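PDB 5LHK: leucine aminopeptidase 2, chloroplastic from Streptomyces sp. BC16019, which probably removes unsubstituted N-terminal amino acids from peptides, as a manganese-binding aminopeptidase of the M17 family. Local coordinates for residues 282-287 with 371-376; 257-262 with 366-371. One frame throughout, in Å; residues are numbered along the deposited sequence.

Interaction 1 (282-287 with 371-376). With MN (manganese (II) ion), chain B.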
loop_
_atom_site.group_PDB
_atom_site.type_symbol
_atom_site.label_atom_id
_atom_site.label_comp_id
_atom_site.label_asym_id
_atom_site.label_seq_id
_atom_site.Cartn_x
_atom_site.Cartn_y
_atom_site.Cartn_z
ATOM N N LYS A 282 20.365 -11.723 -5.320
ATOM C CA LYS A 282 21.643 -12.395 -5.582
ATOM C C LYS A 282 22.765 -11.456 -6.083
ATOM O O LYS A 282 23.941 -11.837 -6.053
ATOM C CB LYS A 282 21.442 -13.497 -6.633
ATOM C CG LYS A 282 21.179 -12.973 -8.043
ATOM C CD LYS A 282 21.064 -14.074 -9.089
ATOM C CE LYS A 282 20.764 -13.455 -10.445
ATOM N NZ LYS A 282 20.608 -14.489 -11.497
ATOM N N ALA A 283 22.394 -10.274 -6.591
ATOM C CA ALA A 283 23.339 -9.329 -7.202
ATOM C C ALA A 283 23.975 -8.372 -6.201
ATOM O O ALA A 283 24.706 -7.471 -6.596
ATOM C CB ALA A 283 22.642 -8.523 -8.298
ATOM N N ASP A 284 23.734 -8.581 -4.906
ATOM C CA ASP A 284 24.200 -7.659 -3.889
ATOM C C ASP A 284 25.693 -7.874 -3.562
ATOM O O ASP A 284 26.231 -7.287 -2.626
ATOM C CB ASP A 284 23.307 -7.799 -2.651
ATOM C CG ASP A 284 23.269 -6.548 -1.805
ATOM O OD1 ASP A 284 23.344 -5.432 -2.372
ATOM O OD2 ASP A 284 23.150 -6.677 -0.564
ATOM N N MET A 285 26.361 -8.722 -4.346
ATOM C CA MET A 285 27.811 -8.963 -4.231
ATOM C C MET A 285 28.562 -8.396 -5.441
ATOM O O MET A 285 29.723 -8.744 -5.670
ATOM C CB MET A 285 28.102 -10.471 -4.011
ATOM C CG MET A 285 27.272 -11.464 -4.839
ATOM S SD MET A 285 27.234 -11.174 -6.621
ATOM C CE MET A 285 28.885 -11.639 -7.089
ATOM N N GLY A 286 27.903 -7.508 -6.196
ATOM C CA GLY A 286 28.471 -6.899 -7.401
ATOM C C GLY A 286 29.741 -6.103 -7.139
ATOM O O GLY A 286 30.648 -6.071 -7.984
ATOM N N GLY A 287 29.811 -5.458 -5.979
ATOM C CA GLY A 287 31.004 -4.732 -5.592
ATOM C C GLY A 287 32.183 -5.666 -5.388
ATOM O O GLY A 287 33.278 -5.406 -5.886
ATOM N N VAL A 371 33.773 -0.456 -3.281
ATOM C CA VAL A 371 32.796 -0.640 -4.343
ATOM C C VAL A 371 31.676 -1.479 -3.754
ATOM O O VAL A 371 31.932 -2.528 -3.152
ATOM C CB VAL A 371 33.415 -1.328 -5.579
ATOM C CG1 VAL A 371 32.436 -1.332 -6.742
ATOM C CG2 VAL A 371 34.704 -0.621 -5.992
ATOM N N ALA A 372 30.442 -1.008 -3.908
ATOM C CA ALA A 372 29.303 -1.600 -3.222
ATOM C C ALA A 372 27.980 -1.312 -3.928
ATOM O O ALA A 372 27.701 -0.177 -4.318
ATOM C CB ALA A 372 29.260 -1.075 -1.799
ATOM N N THR A 373 27.171 -2.351 -4.095
ATOM C CA THR A 373 25.760 -2.203 -4.456
ATOM C C THR A 373 24.997 -1.799 -3.184
ATOM O O THR A 373 24.283 -2.610 -2.567
ATOM C CB THR A 373 25.208 -3.522 -5.021
ATOM O OG1 THR A 373 25.476 -4.584 -4.099
ATOM C CG2 THR A 373 25.875 -3.839 -6.371
ATOM N N LEU A 374 25.182 -0.548 -2.773
ATOM C CA LEU A 374 24.893 -0.169 -1.376
ATOM C C LEU A 374 23.488 0.373 -1.146
ATOM O O LEU A 374 22.812 -0.006 -0.203
ATOM C CB LEU A 374 25.928 0.842 -0.860
ATOM C CG LEU A 374 26.017 0.989 0.664
ATOM C CD1 LEU A 374 26.473 -0.304 1.342
ATOM C CD2 LEU A 374 26.951 2.136 1.022
ATOM N N THR A 375 23.042 1.231 -2.037
ATOM C CA THR A 375 21.896 2.070 -1.757
ATOM C C THR A 375 20.865 1.984 -2.881
ATOM O O THR A 375 21.202 1.926 -4.054
ATOM C CB THR A 375 22.434 3.500 -1.518
ATOM O OG1 THR A 375 22.984 3.579 -0.183
ATOM C CG2 THR A 375 21.432 4.449 -1.584
ATOM N N SER A 376 19.601 1.993 -2.512
ATOM C CA SER A 376 18.516 2.033 -3.483
ATOM C C SER A 376 17.982 3.443 -3.715
ATOM O O SER A 376 17.208 3.634 -4.629
ATOM C CB SER A 376 17.387 1.136 -3.011
ATOM O OG SER A 376 17.109 1.434 -1.663
HETATM MN MN MN B . 22.619 -5.025 0.478
HETATM O O HOH W 1 28.133 -5.096 -3.683
HETATM O O HOH W 2 21.501 -3.164 0.892
#

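Interaction 2 (257-262 with 366-371). With MN (manganese (II) ion), chain B.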
loop_
_atom_site.group_PDB
_atom_site.type_symbol
_atom_site.label_atom_id
_atom_site.label_comp_id
_atom_site.label_asym_id
_atom_site.label_seq_id
_atom_site.Cartn_x
_atom_site.Cartn_y
_atom_site.Cartn_z
ATOM N N GLY A 257 44.227 -0.122 -1.506
ATOM C CA GLY A 257 43.271 -1.076 -0.917
ATOM C C GLY A 257 41.935 -0.996 -1.633
ATOM O O GLY A 257 41.420 0.088 -1.803
ATOM N N LEU A 258 41.397 -2.135 -2.075
ATOM C CA LEU A 258 40.054 -2.226 -2.667
ATOM C C LEU A 258 39.148 -3.038 -1.732
ATOM O O LEU A 258 39.493 -4.158 -1.331
ATOM C CB LEU A 258 40.092 -2.868 -4.052
ATOM C CG LEU A 258 41.016 -2.192 -5.086
ATOM C CD1 LEU A 258 41.023 -2.973 -6.391
ATOM C CD2 LEU A 258 40.647 -0.736 -5.344
ATOM N N VAL A 259 38.008 -2.448 -1.374
ATOM C CA VAL A 259 37.048 -3.049 -0.464
ATOM C C VAL A 259 35.768 -3.291 -1.243
ATOM O O VAL A 259 35.187 -2.347 -1.788
ATOM C CB VAL A 259 36.774 -2.144 0.754
ATOM C CG1 VAL A 259 35.755 -2.784 1.692
ATOM C CG2 VAL A 259 38.072 -1.868 1.510
ATOM N N GLY A 260 35.325 -4.546 -1.292
ATOM C CA GLY A 260 34.168 -4.938 -2.108
ATOM C C GLY A 260 33.069 -5.591 -1.289
ATOM O O GLY A 260 33.300 -6.607 -0.640
ATOM N N LYS A 261 31.870 -5.022 -1.330
ATOM C CA LYS A 261 30.730 -5.579 -0.618
ATOM C C LYS A 261 30.270 -6.883 -1.279
ATOM O O LYS A 261 29.843 -6.877 -2.431
ATOM C CB LYS A 261 29.575 -4.579 -0.603
ATOM C CG LYS A 261 28.306 -5.106 0.067
ATOM C CD LYS A 261 27.130 -4.209 -0.211
ATOM C CE LYS A 261 25.838 -4.836 0.274
ATOM N NZ LYS A 261 24.699 -3.900 0.061
ATOM N N GLY A 262 30.345 -7.982 -0.530
ATOM C CA GLY A 262 30.005 -9.306 -1.026
ATOM C C GLY A 262 28.815 -9.958 -0.334
ATOM O O GLY A 262 28.895 -11.083 0.137
ATOM N N ASP A 366 48.041 3.086 1.244
ATOM C CA ASP A 366 48.106 4.532 1.014
ATOM C C ASP A 366 46.767 5.126 0.601
ATOM O O ASP A 366 46.534 6.301 0.836
ATOM C CB ASP A 366 49.151 4.881 -0.054
ATOM C CG ASP A 366 50.553 4.389 0.301
ATOM O OD1 ASP A 366 50.707 3.685 1.331
ATOM O OD2 ASP A 366 51.497 4.700 -0.467
ATOM N N LEU A 367 45.909 4.339 -0.049
ATOM C CA LEU A 367 44.558 4.786 -0.358
ATOM C C LEU A 367 43.592 3.631 -0.488
ATOM O O LEU A 367 43.987 2.523 -0.836
ATOM C CB LEU A 367 44.542 5.723 -1.581
ATOM C CG LEU A 367 44.346 5.352 -3.047
ATOM C CD1 LEU A 367 42.910 5.045 -3.404
ATOM C CD2 LEU A 367 44.801 6.550 -3.873
ATOM N N VAL A 368 42.327 3.914 -0.189
ATOM C CA VAL A 368 41.275 2.898 -0.121
ATOM C C VAL A 368 40.105 3.280 -1.016
ATOM O O VAL A 368 39.594 4.385 -0.914
ATOM C CB VAL A 368 40.772 2.740 1.320
ATOM C CG1 VAL A 368 39.607 1.761 1.396
ATOM C CG2 VAL A 368 41.910 2.292 2.210
ATOM N N VAL A 369 39.684 2.360 -1.881
ATOM C CA VAL A 369 38.488 2.546 -2.725
ATOM C C VAL A 369 37.536 1.418 -2.403
ATOM O O VAL A 369 37.935 0.245 -2.461
ATOM C CB VAL A 369 38.830 2.496 -4.223
ATOM C CG1 VAL A 369 37.576 2.562 -5.089
ATOM C CG2 VAL A 369 39.783 3.629 -4.564
ATOM N N ASP A 370 36.308 1.753 -2.020
ATOM C CA ASP A 370 35.288 0.718 -1.813
ATOM C C ASP A 370 34.273 0.733 -2.950
ATOM O O ASP A 370 33.979 1.785 -3.525
ATOM C CB ASP A 370 34.622 0.811 -0.435
ATOM C CG ASP A 370 33.547 1.858 -0.365
ATOM O OD1 ASP A 370 32.465 1.630 -0.927
ATOM O OD2 ASP A 370 33.772 2.905 0.262
ATOM N N VAL A 371 33.773 -0.456 -3.281
ATOM C CA VAL A 371 32.796 -0.640 -4.343
ATOM C C VAL A 371 31.676 -1.479 -3.754
ATOM O O VAL A 371 31.932 -2.528 -3.152
ATOM C CB VAL A 371 33.415 -1.328 -5.579
ATOM C CG1 VAL A 371 32.436 -1.332 -6.742
ATOM C CG2 VAL A 371 34.704 -0.621 -5.992
HETATM MN MN MN B . 22.619 -5.025 0.478
HETATM O O HOH W 2 21.501 -3.164 0.892
#

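Interaction 1 (282-287 with 371-376)
A283 meets T373 through its carbonyl: the methyl CG2 of T373 lies 3.8 Å from A283 O, the same oxygen that accepts the bond from G286 N in the type I turn A283–G286. Next comes D284, whose carboxylate divides its work. OD2 binds the manganese ion at 2.0 Å, while OD1 accepts a hydrogen bond from T373 OG1, 2.9 Å away, the donor standing above the carboxylate plane. T373 OG1 reaches it from a position between its own backbone N and carbonyl carbon (chi1 53°), which turns CG2 toward the CA of G286. A valine in place of T373 removes the hydroxyl, and the D284 carboxylate would probably be less firmly held against turning. Beyond the turn, G287 N and T373 N both donate to one bridging water, which in turn donates to D284 O. G287 CA also makes a CA-H...O contact with V371 O at 3.4 Å; a CB on G287 would point at this oxygen and clash with it. D266, E345 and K261 supply the other protein ligands of the ion, so this is a first-shell aspartate steadied by a second-shell threonine, at the manganese site of an M17 aminopeptidase.

Interaction 2 (257-262 with 366-371)
K261 closes the pairing with V371 and, from the same residue, reaches a metal: its N-H donates to V371 O at 3.1 Å, while its side-chain amine NZ binds manganese at 2.4 Å. A lysine serving as metal ligand is uncommon, and here an extended chain, with CG anti to the backbone N (chi1 177°), carries the amine away from the strand pair to the ion it shares with D284.

Behind this end the two strands run parallel, 4.6 Å apart at the closest approach of their axes, in register from G257 beside V368 to G260 beside V371. The ladder starts with G257 N on L367 O, a straight bond of 2.7 Å. G257 O then takes V369 N, V369 O takes V259 N, and V259 O takes V371 N. Of these, the V259 donor is the one tilted from its acceptor's carbonyl plane, by 19°. Each of G257 O, V259 O, V369 O and V371 O also meets a CA-H of the facing strand, so these carbonyls have two neighbours apiece.

On one face V259 CG2 touches V368 CG1 at 3.9 Å, and L354 of helix 345-358 covers both. V259 CB also lies against D370 CB, 3.8 Å away; the D370 carboxylate leads off to H460 and W458 on the next strand, which hold its two oxygens. On the opposite face L258 lies alongside V369, pointing the same way, its CD2 packed on V369 CB, while V371 on that same face meets L489 of helix 486-497. Flanked by helices on both faces, this parallel pair belongs to the interior of the mixed sheet of the M17 catalytic domain, with the first manganese site at its C-terminal end.

Overall arrangement
Interactions 1 and 2 share V371 and strand 367-372: interaction 2 pairs its body with strand 255-263, and interaction 1 sets the turn before helix 286-301 against the end of that strand and the residues that follow it. They lie about 13 Å apart, centre to centre, yet converge on one manganese ion and its water ligand, K261 coming from a strand and D284 from the turn. There K261 NZ lies 3.2 Å from D284 OD1, and 3.0 Å from T373 O in a probable hydrogen bond. T373 thus borders both ligands, with its hydroxyl on D284 and its carbonyl near K261. A372 CB also packs on K261 CB at 3.7 Å, joining the two contacts through apolar atoms as well.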